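Subtilisin-like protein (Prochloron didemni, PDB 3ZXY) probably cleaves peptide chains as a serine-type endopeptidase of the subtilisin-like S8 family, this chain being the protease domain of the longer PatA protein. Local coordinates at residues A13-P18 against R96-A101; S57-Q62 against G69-C74; V138-A143 against P159-V164; G192-G197 against R206-A211. The protein carries 1 engineered substitution. All coordinates share one frame; numbering follows the deposited sequence.

Contact 1 of 4, residues A13-P18 against R96-A101; sequences AILDGP and RGIERA
L15 and A13, two residues of one face of strand 11-16, pack against G97, I98 and A101 of helix 91-103, a compact example of how a parallel α/β fold such as that of the subtilases seals a helix onto its sheet. The helix belongs to the β-α-β crossover from strand 75-80 to strand 108-111, and on the way it passes over strand 11-16, which lies between them. The short axes of 13-16 and 96-101 run at 165°, close to antiparallel, and approach to 9.4 Å.

The joint across the two segments is made by apolar packing. CB of A13 meets CB of A101 at 3.7 Å, a methyl-to-methyl touch that both small residues allow. L15 does more of the work: with chi1 at -83° its CG sits beside the backbone N, and the two methyls fork over the helix. CD1 reaches CB of A101 at 4.1 Å, whereas CD2 lies over the G97-I98 peptide, 3.5 Å from I98 N, and also meets CG1 of I98 at 3.8 Å. G97 lets the leucine come this near, since a CB there would crowd CD2. With only an alanine at this position, the G97-I98 peptide would probably face a gap, and CB of A101 would lose the CD1 contact.

At the end of the strand D16, predicted to belong to the charge relay system, makes polar bonds of its own. Its OD1 is hydrogen-bonded to H51 ND1, and the same oxygen receives G17 N at 2.7 Å, on its anti side.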
loop_
_atom_site.group_PDB
_atom_site.type_symbol
_atom_site.label_atom_id
_atom_site.label_comp_id
_atom_site.label_asym_id
_atom_site.label_seq_id
_atom_site.Cartn_x
_atom_site.Cartn_y
_atom_site.Cartn_z
ATOM N N ALA A 13 2.867 -5.341 5.879
ATOM C CA ALA A 13 2.578 -4.444 7.000
ATOM C C ALA A 13 1.678 -3.311 6.544
ATOM O O ALA A 13 1.883 -2.758 5.455
ATOM C CB ALA A 13 3.859 -3.887 7.575
ATOM N N ILE A 14 0.681 -2.993 7.364
ATOM C CA ILE A 14 -0.224 -1.879 7.138
ATOM C C ILE A 14 0.127 -0.847 8.203
ATOM O O ILE A 14 -0.085 -1.084 9.387
ATOM C CB ILE A 14 -1.702 -2.291 7.329
ATOM C CG1 ILE A 14 -2.061 -3.482 6.439
ATOM C CG2 ILE A 14 -2.631 -1.093 7.089
ATOM C CD1 ILE A 14 -1.957 -3.207 4.959
ATOM N N LEU A 15 0.653 0.304 7.777
ATOM C CA LEU A 15 0.972 1.402 8.671
ATOM C C LEU A 15 -0.109 2.435 8.447
ATOM O O LEU A 15 -0.063 3.214 7.494
ATOM C CB LEU A 15 2.353 1.979 8.354
ATOM C CG LEU A 15 3.537 1.234 8.980
ATOM C CD1 LEU A 15 3.584 -0.252 8.641
ATOM C CD2 LEU A 15 4.820 1.933 8.551
ATOM N N ASP A 16 -1.106 2.423 9.305
ATOM C CA ASP A 16 -2.286 3.230 9.084
ATOM C C ASP A 16 -2.921 3.531 10.437
ATOM O O ASP A 16 -2.241 3.572 11.461
ATOM C CB ASP A 16 -3.252 2.501 8.122
ATOM C CG ASP A 16 -4.064 3.464 7.278
ATOM O OD1 ASP A 16 -4.968 4.109 7.831
ATOM O OD2 ASP A 16 -3.790 3.598 6.062
ATOM N N GLY A 17 -4.218 3.754 10.438
ATOM C CA GLY A 17 -4.937 3.848 11.695
ATOM C C GLY A 17 -5.209 2.489 12.289
ATOM O O GLY A 17 -4.846 1.450 11.725
ATOM N N PRO A 18 -5.864 2.478 13.450
ATOM C CA PRO A 18 -6.294 1.224 14.036
ATOM C C PRO A 18 -7.156 0.413 13.080
ATOM O O PRO A 18 -7.917 0.980 12.280
ATOM C CB PRO A 18 -7.102 1.669 15.255
ATOM C CG PRO A 18 -6.577 3.011 15.584
ATOM C CD PRO A 18 -6.227 3.640 14.282
ATOM N N ARG A 96 9.255 5.570 12.856
ATOM C CA ARG A 96 9.178 4.559 13.910
ATOM C C ARG A 96 8.351 3.348 13.473
ATOM O O ARG A 96 8.720 2.206 13.743
ATOM C CB ARG A 96 8.575 5.167 15.176
ATOM C CG ARG A 96 8.583 4.226 16.362
ATOM C CD ARG A 96 7.962 4.830 17.619
ATOM N NE ARG A 96 8.574 6.107 18.016
ATOM C CZ ARG A 96 8.057 7.318 17.789
ATOM N NH1 ARG A 96 6.888 7.466 17.169
ATOM N NH2 ARG A 96 8.713 8.404 18.204
ATOM N N GLY A 97 7.237 3.596 12.797
ATOM C CA GLY A 97 6.389 2.518 12.313
ATOM C C GLY A 97 7.097 1.693 11.253
ATOM O O GLY A 97 6.949 0.474 11.199
ATOM N N ILE A 98 7.823 2.371 10.370
ATOM C CA ILE A 98 8.564 1.691 9.312
ATOM C C ILE A 98 9.616 0.764 9.930
ATOM O O ILE A 98 9.718 -0.404 9.561
ATOM C CB ILE A 98 9.215 2.700 8.354
ATOM C CG1 ILE A 98 8.146 3.388 7.495
ATOM C CG2 ILE A 98 10.257 2.016 7.475
ATOM C CD1 ILE A 98 8.647 4.597 6.724
ATOM N N GLU A 99 10.380 1.265 10.895
ATOM C CA GLU A 99 11.385 0.417 11.554
ATOM C C GLU A 99 10.723 -0.781 12.265
ATOM O O GLU A 99 11.255 -1.899 12.234
ATOM C CB GLU A 99 12.284 1.289 12.468
ATOM C CG GLU A 99 12.982 2.346 11.610
ATOM C CD GLU A 99 14.097 3.142 12.252
ATOM O OE1 GLU A 99 14.484 2.886 13.415
ATOM O OE2 GLU A 99 14.604 4.049 11.535
ATOM N N ARG A 100 9.564 -0.565 12.887
ATOM C CA ARG A 100 8.819 -1.643 13.553
ATOM C C ARG A 100 8.493 -2.741 12.541
ATOM O O ARG A 100 8.669 -3.927 12.796
ATOM C CB ARG A 100 7.512 -1.086 14.153
ATOM C CG ARG A 100 6.727 -2.038 15.048
ATOM C CD ARG A 100 7.293 -2.097 16.460
ATOM N NE ARG A 100 6.342 -2.646 17.442
ATOM C CZ ARG A 100 6.248 -3.922 17.819
ATOM N NH1 ARG A 100 7.060 -4.857 17.341
ATOM N NH2 ARG A 100 5.329 -4.268 18.711
ATOM N N ALA A 101 8.017 -2.319 11.378
ATOM C CA ALA A 101 7.632 -3.261 10.334
ATOM C C ALA A 101 8.826 -4.010 9.768
ATOM O O ALA A 101 8.764 -5.220 9.594
ATOM C CB ALA A 101 6.897 -2.545 9.209
#

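Contact 2 of 4, residues S57-Q62 against G69-C74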
loop_
_atom_site.group_PDB
_atom_site.type_symbol
_atom_site.label_atom_id
_atom_site.label_comp_id
_atom_site.label_asym_id
_atom_site.label_seq_id
_atom_site.Cartn_x
_atom_site.Cartn_y
_atom_site.Cartn_z
ATOM N N SER A 57 -8.704 -3.946 4.890
ATOM C CA SER A 57 -9.687 -4.868 4.312
ATOM C C SER A 57 -9.461 -5.090 2.813
ATOM O O SER A 57 -9.754 -6.160 2.288
ATOM C CB SER A 57 -11.113 -4.394 4.596
ATOM O OG SER A 57 -11.474 -3.239 3.864
ATOM N N ILE A 58 -8.937 -4.086 2.127
ATOM C CA ILE A 58 -8.672 -4.196 0.691
ATOM C C ILE A 58 -7.683 -5.317 0.400
ATOM O O ILE A 58 -7.790 -6.003 -0.630
ATOM C CB ILE A 58 -8.196 -2.838 0.112
ATOM C CG1 ILE A 58 -9.359 -1.852 0.077
ATOM C CG2 ILE A 58 -7.620 -3.004 -1.294
ATOM C CD1 ILE A 58 -8.904 -0.404 -0.058
ATOM N N ILE A 59 -6.730 -5.509 1.305
ATOM C CA ILE A 59 -5.713 -6.552 1.160
ATOM C C ILE A 59 -6.157 -7.851 1.821
ATOM O O ILE A 59 -6.060 -8.919 1.224
ATOM C CB ILE A 59 -4.355 -6.095 1.749
ATOM C CG1 ILE A 59 -3.920 -4.792 1.063
ATOM C CG2 ILE A 59 -3.289 -7.191 1.617
ATOM C CD1 ILE A 59 -2.709 -4.133 1.686
ATOM N N PHE A 60 -6.644 -7.774 3.063
ATOM C CA PHE A 60 -6.835 -8.976 3.888
ATOM C C PHE A 60 -8.268 -9.445 4.073
ATOM O O PHE A 60 -8.493 -10.460 4.735
ATOM C CB PHE A 60 -6.186 -8.779 5.261
ATOM C CG PHE A 60 -4.699 -8.576 5.184
ATOM C CD1 PHE A 60 -3.867 -9.645 4.834
ATOM C CD2 PHE A 60 -4.138 -7.341 5.457
ATOM C CE1 PHE A 60 -2.490 -9.472 4.748
ATOM C CE2 PHE A 60 -2.759 -7.176 5.364
ATOM C CZ PHE A 60 -1.959 -8.230 5.008
ATOM N N GLY A 61 -9.242 -8.735 3.520
ATOM C CA GLY A 61 -10.618 -9.215 3.564
ATOM C C GLY A 61 -10.710 -10.616 2.977
ATOM O O GLY A 61 -10.042 -10.936 1.991
ATOM N N GLN A 62 -11.535 -11.460 3.572
ATOM C CA GLN A 62 -11.526 -12.869 3.216
ATOM C C GLN A 62 -12.554 -13.208 2.142
ATOM O O GLN A 62 -13.553 -12.520 1.971
ATOM C CB GLN A 62 -11.703 -13.704 4.469
ATOM C CG GLN A 62 -10.569 -13.518 5.460
ATOM C CD GLN A 62 -9.266 -14.117 4.972
ATOM O OE1 GLN A 62 -9.199 -15.317 4.681
ATOM N NE2 GLN A 62 -8.223 -13.293 4.891
ATOM N N GLY A 69 -10.674 -9.551 -0.223
ATOM C CA GLY A 69 -9.380 -8.889 -0.302
ATOM C C GLY A 69 -8.538 -9.453 -1.426
ATOM O O GLY A 69 -8.846 -10.489 -1.994
ATOM N N ILE A 70 -7.459 -8.747 -1.726
ATOM C CA ILE A 70 -6.562 -9.125 -2.812
ATOM C C ILE A 70 -5.582 -10.237 -2.441
ATOM O O ILE A 70 -5.279 -11.103 -3.272
ATOM C CB ILE A 70 -5.805 -7.881 -3.297
ATOM C CG1 ILE A 70 -6.792 -6.909 -3.949
ATOM C CG2 ILE A 70 -4.668 -8.244 -4.252
ATOM C CD1 ILE A 70 -6.224 -5.524 -4.159
ATOM N N ALA A 71 -5.099 -10.244 -1.197
ATOM C CA ALA A 71 -4.097 -11.220 -0.783
ATOM C C ALA A 71 -4.482 -11.780 0.574
ATOM O O ALA A 71 -3.747 -11.659 1.544
ATOM C CB ALA A 71 -2.702 -10.583 -0.774
ATOM N N PRO A 72 -5.650 -12.435 0.630
ATOM C CA PRO A 72 -6.206 -12.849 1.910
ATOM C C PRO A 72 -5.382 -13.872 2.669
ATOM O O PRO A 72 -5.582 -14.019 3.873
ATOM C CB PRO A 72 -7.562 -13.462 1.523
ATOM C CG PRO A 72 -7.418 -13.850 0.096
ATOM C CD PRO A 72 -6.544 -12.781 -0.487
ATOM N N GLN A 73 -4.505 -14.610 1.985
ATOM C CA GLN A 73 -3.698 -15.629 2.652
ATOM C C GLN A 73 -2.315 -15.157 3.093
ATOM O O GLN A 73 -1.595 -15.898 3.754
ATOM C CB GLN A 73 -3.574 -16.864 1.762
ATOM C CG GLN A 73 -4.860 -17.651 1.714
ATOM C CD GLN A 73 -4.713 -18.968 0.991
ATOM O OE1 GLN A 73 -3.601 -19.471 0.807
ATOM N NE2 GLN A 73 -5.836 -19.538 0.579
ATOM N N CYS A 74 -1.931 -13.931 2.751
ATOM C CA CYS A 74 -0.640 -13.434 3.210
ATOM C C CYS A 74 -0.749 -13.103 4.697
ATOM O O CYS A 74 -1.848 -12.888 5.207
ATOM C CB CYS A 74 -0.223 -12.197 2.408
ATOM S SG CYS A 74 0.231 -12.590 0.702
HETATM O O HOH W 1 -10.460 -12.557 -1.001
HETATM O O HOH W 2 -7.257 -16.821 3.570
#
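The ring of F60 meets C74 edge-on: the C74 carbonyl O lies near the ring plane, 3.5 Å from CE1, while CG2 of I59 covers one face from 3.7 Å above its centre. The second flat group, the amide of Q62, uses NE2 twice. P72 O lies in the amide plane and takes a nearly straight bond from NE2 (2.9 Å, 171°); F60 O, tilted somewhat from that plane, accepts from the same nitrogen at 2.9 Å. A turn at chi2 (-70°) bends the glutamine chain, bringing NE2 between the carbonyls of F60 and P72. A leucine here has no NE2 to offer, and the helix end and the turn at P72 would probably be held together less firmly.

What is being built is the C-terminal exit of helix 47-60, the helix that carries H51. The carbonyls of its last turn are met by the returning loop: I70 N donates to I58 O at 3.0 Å, and A71 N to I59 O at 2.9 Å. G61 leaves the helical conformation, and its O receives G69 N at 2.7 Å. A71 to C74 then form a type I turn leading to strand 75-80. On the flank toward helix 210-230, I58 and I70 lie side by side, CG2 against CD1 at 4.1 Å.

Contact 3 of 4, residues V138-A143 against P159-V164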
loop_
_atom_site.group_PDB
_atom_site.type_symbol
_atom_site.label_atom_id
_atom_site.label_comp_id
_atom_site.label_asym_id
_atom_site.label_seq_id
_atom_site.Cartn_x
_atom_site.Cartn_y
_atom_site.Cartn_z
ATOM N N VAL A 138 12.930 -4.333 1.395
ATOM C CA VAL A 138 11.545 -4.254 1.838
ATOM C C VAL A 138 10.906 -3.184 0.966
ATOM O O VAL A 138 11.445 -2.083 0.866
ATOM C CB VAL A 138 11.470 -3.845 3.323
ATOM C CG1 VAL A 138 10.025 -3.618 3.766
ATOM C CG2 VAL A 138 12.173 -4.876 4.202
ATOM N N LEU A 139 9.787 -3.479 0.324
ATOM C CA LEU A 139 9.164 -2.508 -0.581
ATOM C C LEU A 139 8.146 -1.632 0.134
ATOM O O LEU A 139 7.173 -2.138 0.697
ATOM C CB LEU A 139 8.466 -3.239 -1.724
ATOM C CG LEU A 139 7.651 -2.387 -2.686
ATOM C CD1 LEU A 139 8.541 -1.367 -3.385
ATOM C CD2 LEU A 139 6.949 -3.277 -3.708
ATOM N N LEU A 140 8.376 -0.322 0.111
ATOM C CA LEU A 140 7.424 0.644 0.633
ATOM C C LEU A 140 6.517 1.060 -0.528
ATOM O O LEU A 140 7.015 1.454 -1.581
ATOM C CB LEU A 140 8.179 1.853 1.206
ATOM C CG LEU A 140 7.466 2.672 2.283
ATOM C CD1 LEU A 140 8.429 3.598 3.026
ATOM C CD2 LEU A 140 6.333 3.440 1.652
ATOM N N VAL A 141 5.205 0.936 -0.329
ATOM C CA VAL A 141 4.200 1.315 -1.325
ATOM C C VAL A 141 3.420 2.456 -0.659
ATOM O O VAL A 141 2.854 2.264 0.430
ATOM C CB VAL A 141 3.256 0.149 -1.680
ATOM C CG1 VAL A 141 2.282 0.576 -2.767
ATOM C CG2 VAL A 141 4.050 -1.082 -2.142
ATOM N N ALA A 142 3.385 3.635 -1.292
ATOM C CA ALA A 142 2.884 4.844 -0.622
ATOM C C ALA A 142 1.976 5.680 -1.499
ATOM O O ALA A 142 2.209 5.812 -2.701
ATOM C CB ALA A 142 4.050 5.701 -0.107
ATOM N N ALA A 143 0.981 6.303 -0.871
ATOM C CA ALA A 143 0.003 7.123 -1.582
ATOM C C ALA A 143 0.612 8.406 -2.144
ATOM O O ALA A 143 1.309 9.133 -1.435
ATOM C CB ALA A 143 -1.152 7.483 -0.648
ATOM N N PRO A 159 13.536 7.563 -2.213
ATOM C CA PRO A 159 14.208 6.551 -3.058
ATOM C C PRO A 159 13.717 5.113 -2.875
ATOM O O PRO A 159 13.558 4.641 -1.760
ATOM C CB PRO A 159 15.673 6.684 -2.673
ATOM C CG PRO A 159 15.798 8.076 -2.138
ATOM C CD PRO A 159 14.504 8.385 -1.463
ATOM N N ALA A 160 13.493 4.441 -4.004
ATOM C CA ALA A 160 13.082 3.031 -4.062
ATOM C C ALA A 160 11.655 2.759 -3.608
ATOM O O ALA A 160 11.246 1.603 -3.506
ATOM C CB ALA A 160 14.062 2.139 -3.311
ATOM N N VAL A 161 10.891 3.814 -3.349
ATOM C CA VAL A 161 9.484 3.696 -3.007
ATOM C C VAL A 161 8.680 3.494 -4.285
ATOM O O VAL A 161 9.091 3.933 -5.365
ATOM C CB VAL A 161 9.015 4.932 -2.218
ATOM C CG1 VAL A 161 7.523 4.876 -1.902
ATOM C CG2 VAL A 161 9.843 5.007 -0.922
ATOM N N LEU A 162 7.576 2.786 -4.163
ATOM C CA LEU A 162 6.579 2.699 -5.227
ATOM C C LEU A 162 5.423 3.617 -4.859
ATOM O O LEU A 162 4.698 3.354 -3.894
ATOM C CB LEU A 162 6.097 1.254 -5.394
ATOM C CG LEU A 162 5.066 0.981 -6.487
ATOM C CD1 LEU A 162 5.504 1.552 -7.828
ATOM C CD2 LEU A 162 4.807 -0.525 -6.587
ATOM N N ALA A 163 5.297 4.724 -5.586
ATOM C CA ALA A 163 4.237 5.688 -5.376
ATOM C C ALA A 163 2.993 5.262 -6.134
ATOM O O ALA A 163 3.086 4.694 -7.244
ATOM C CB ALA A 163 4.695 7.064 -5.854
ATOM N N VAL A 164 1.818 5.536 -5.569
ATOM C CA VAL A 164 0.578 5.098 -6.187
ATOM C C VAL A 164 -0.401 6.257 -6.308
ATOM O O VAL A 164 -0.798 6.870 -5.304
ATOM C CB VAL A 164 -0.078 3.935 -5.412
ATOM C CG1 VAL A 164 -1.345 3.453 -6.117
ATOM C CG2 VAL A 164 0.906 2.782 -5.191
HETATM O O HOH W 3 10.810 0.686 -0.959
#
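The carbonyl O of L162 takes a hydrogen bond from A142 N at 2.9 Å and a CA-H...O contact from V141, whose CA is 3.3 Å away. The carbonyl of the same A142 repeats the pattern, receiving V164 N at 2.9 Å and a CA-H...O contact from A163. L162 N donates to L140 O at 3.0 Å. This ladder is the parallel register of neighbouring strands in the central subtilase sheet; the chain between them contains no helix.

Side chains cover both faces. Where V141 and L162 point, the side chains of V141 and V164 cross, CG1 of V141, anti to the backbone N, 3.6 Å from CG2 of V164, and helix 210-230 packs over this face. On the face of A142, CG1 of V161 settles against L140 O at 3.5 Å and touches CB of A142 at 4.0 Å, under helix 124-135. Before the ladder starts, a water accepts from L140 N at 2.8 Å and can donate to A160 O, linking the two segments. The ladder thus pairs most of the main-chain groups here, the carbonyls of A160 and V161 turn to Q238 and R241 of helix 237-247, and the aliphatic branches pack on the helices.

Contact 4 of 4, residues G192-G197 against R206-A211; sequences GEDILG and RLSGTA. Engineered in segment 206-211: A211 (natural residue Ser).
R206 reaches across its hairpin to D194: NH1 donates to D194 O at 2.9 Å, with the oxygen in the guanidinium plane. The arginine's CG stands anti to the carbonyl carbon (chi1 -68°), and the chain then runs extended from CG to NE, its CD passing 3.5 Å from that same D194 O. The flat end consequently lies across L196, whose CB sits 3.7 Å above one face, offset toward the rim.

S208 also bonds across the hairpin. Its OG is turned beside its own backbone N, where it accepts from D194 N at 2.9 Å. A water links this hydroxyl to the aspartate, donating to D194 OD1 and lying 2.8 Å from S208 OG. D194 and I195 both face L207, a G1 beta bulge, with D194 in left-handed backbone angles (phi 54°, psi 51°). The bulge leaves I195 N to bond L207 O at 2.8 Å, while D194 N is directed to the serine. L207 N returns a bond to I195 O at 3.0 Å, completing the hydrogen-bonded antiparallel pair, and L196 faces R206 in the next, non-hydrogen-bonded one. At the helix side, G209 N donates to G192 O at 2.8 Å. G209 is the N-cap residue of helix 210-230, and its backbone angles would drive any side chain into the carbonyl of S208.

The I195 and L207 side chains lie on the same face of the hairpin, I195 on I58 and F212, L207 on H54 and F212. Strands 195-198 and 204-207 thus lie against helix 47-60 and the start of helix 210-230, where engineered A211, natively serine, touches H51.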
loop_
_atom_site.group_PDB
_atom_site.type_symbol
_atom_site.label_atom_id
_atom_site.label_comp_id
_atom_site.label_asym_id
_atom_site.label_seq_id
_atom_site.Cartn_x
_atom_site.Cartn_y
_atom_site.Cartn_z
ATOM N N GLY A 192 -8.793 3.942 -7.900
ATOM C CA GLY A 192 -8.942 4.762 -6.696
ATOM C C GLY A 192 -10.299 5.411 -6.519
ATOM O O GLY A 192 -10.433 6.305 -5.696
ATOM N N GLU A 193 -11.304 4.978 -7.281
ATOM C CA GLU A 193 -12.637 5.529 -7.195
ATOM C C GLU A 193 -13.611 4.484 -6.651
ATOM O O GLU A 193 -13.719 3.395 -7.205
ATOM C CB GLU A 193 -13.084 5.992 -8.585
ATOM C CG GLU A 193 -14.236 6.961 -8.594
ATOM C CD GLU A 193 -14.165 7.885 -9.799
ATOM O OE1 GLU A 193 -14.396 7.393 -10.914
ATOM O OE2 GLU A 193 -13.876 9.098 -9.621
ATOM N N ASP A 194 -14.304 4.836 -5.568
ATOM C CA ASP A 194 -15.364 3.999 -4.999
ATOM C C ASP A 194 -14.882 2.579 -4.703
ATOM O O ASP A 194 -15.512 1.576 -5.084
ATOM C CB ASP A 194 -16.582 4.011 -5.919
ATOM C CG ASP A 194 -17.182 5.397 -6.074
ATOM O OD1 ASP A 194 -17.182 6.160 -5.082
ATOM O OD2 ASP A 194 -17.677 5.717 -7.181
ATOM N N ILE A 195 -13.767 2.497 -3.988
ATOM C CA ILE A 195 -13.173 1.228 -3.605
ATOM C C ILE A 195 -13.845 0.679 -2.337
ATOM O O ILE A 195 -13.933 1.380 -1.314
ATOM C CB ILE A 195 -11.648 1.370 -3.360
ATOM C CG1 ILE A 195 -10.937 2.027 -4.551
ATOM C CG2 ILE A 195 -11.027 0.022 -3.019
ATOM C CD1 ILE A 195 -11.225 1.362 -5.881
ATOM N N LEU A 196 -14.332 -0.561 -2.425
ATOM C CA LEU A 196 -15.052 -1.209 -1.312
ATOM C C LEU A 196 -14.095 -1.548 -0.173
ATOM O O LEU A 196 -12.991 -2.042 -0.390
ATOM C CB LEU A 196 -15.723 -2.490 -1.811
ATOM C CG LEU A 196 -16.625 -3.231 -0.819
ATOM C CD1 LEU A 196 -17.839 -2.405 -0.416
ATOM C CD2 LEU A 196 -17.037 -4.555 -1.438
ATOM N N GLY A 197 -14.507 -1.241 1.051
ATOM C CA GLY A 197 -13.734 -1.636 2.218
ATOM C C GLY A 197 -14.620 -1.682 3.448
ATOM O O GLY A 197 -15.777 -1.272 3.413
ATOM N N ARG A 206 -17.741 2.493 0.216
ATOM C CA ARG A 206 -16.868 2.753 -0.939
ATOM C C ARG A 206 -16.255 4.141 -0.852
ATOM O O ARG A 206 -16.972 5.152 -0.741
ATOM C CB ARG A 206 -17.641 2.607 -2.245
ATOM C CG ARG A 206 -18.030 1.160 -2.495
ATOM C CD ARG A 206 -18.707 0.939 -3.838
ATOM N NE ARG A 206 -18.955 -0.485 -4.079
ATOM C CZ ARG A 206 -18.094 -1.345 -4.625
ATOM N NH1 ARG A 206 -16.881 -0.975 -5.042
ATOM N NH2 ARG A 206 -18.460 -2.618 -4.764
ATOM N N LEU A 207 -14.924 4.166 -0.888
ATOM C CA LEU A 207 -14.162 5.403 -0.688
ATOM C C LEU A 207 -13.252 5.659 -1.884
ATOM O O LEU A 207 -12.870 4.729 -2.598
ATOM C CB LEU A 207 -13.320 5.318 0.589
ATOM C CG LEU A 207 -14.114 5.166 1.904
ATOM C CD1 LEU A 207 -13.178 5.034 3.096
ATOM C CD2 LEU A 207 -15.076 6.321 2.113
ATOM N N SER A 208 -12.895 6.924 -2.077
ATOM C CA SER A 208 -12.046 7.307 -3.192
ATOM C C SER A 208 -10.818 8.036 -2.698
ATOM O O SER A 208 -10.860 8.752 -1.684
ATOM C CB SER A 208 -12.795 8.188 -4.181
ATOM O OG SER A 208 -14.010 7.567 -4.622
ATOM N N GLY A 209 -9.722 7.836 -3.416
ATOM C CA GLY A 209 -8.485 8.538 -3.101
ATOM C C GLY A 209 -7.270 7.674 -3.307
ATOM O O GLY A 209 -7.357 6.448 -3.420
ATOM N N THR A 210 -6.101 8.311 -3.331
ATOM C CA THR A 210 -4.865 7.562 -3.473
ATOM C C THR A 210 -4.608 6.621 -2.296
ATOM O O THR A 210 -3.916 5.625 -2.465
ATOM C CB THR A 210 -3.634 8.470 -3.714
ATOM O OG1 THR A 210 -3.400 9.330 -2.592
ATOM C CG2 THR A 210 -3.813 9.314 -4.983
ATOM N N ALA A 211 -5.173 6.928 -1.119
ATOM C CA ALA A 211 -5.047 6.027 0.032
ATOM C C ALA A 211 -5.642 4.651 -0.203
ATOM O O ALA A 211 -5.263 3.697 0.473
ATOM C CB ALA A 211 -5.699 6.636 1.262
HETATM O O HOH W 4 -16.263 7.898 -2.955
#

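In the fold
Taken together, the contacts show how a subtilase fold brings a dispersed, predicted triad into one place. Contact 1 supplies D16, contact 2 finishes the helix that carries H51, and contact 4 leads into A211, the engineered replacement of the nucleophile position. Contacts 1 and 2 have centres about 17 Å apart yet meet where I14 CD1 touches I59 CD1 at 3.5 Å. Contact 2 joins contact 4 through I58 CD1 and I195 CG2, 3.7 Å apart. Contact 3 adjoins the start of helix 210-230: A143 CB lies 3.5 Å from T210 OG1, and the side chain of A143 is about 5 Å from that of A211. Contacts 1 and 3 share the central sheet, and I98 CD1 meets L140 CD1 at 3.8 Å.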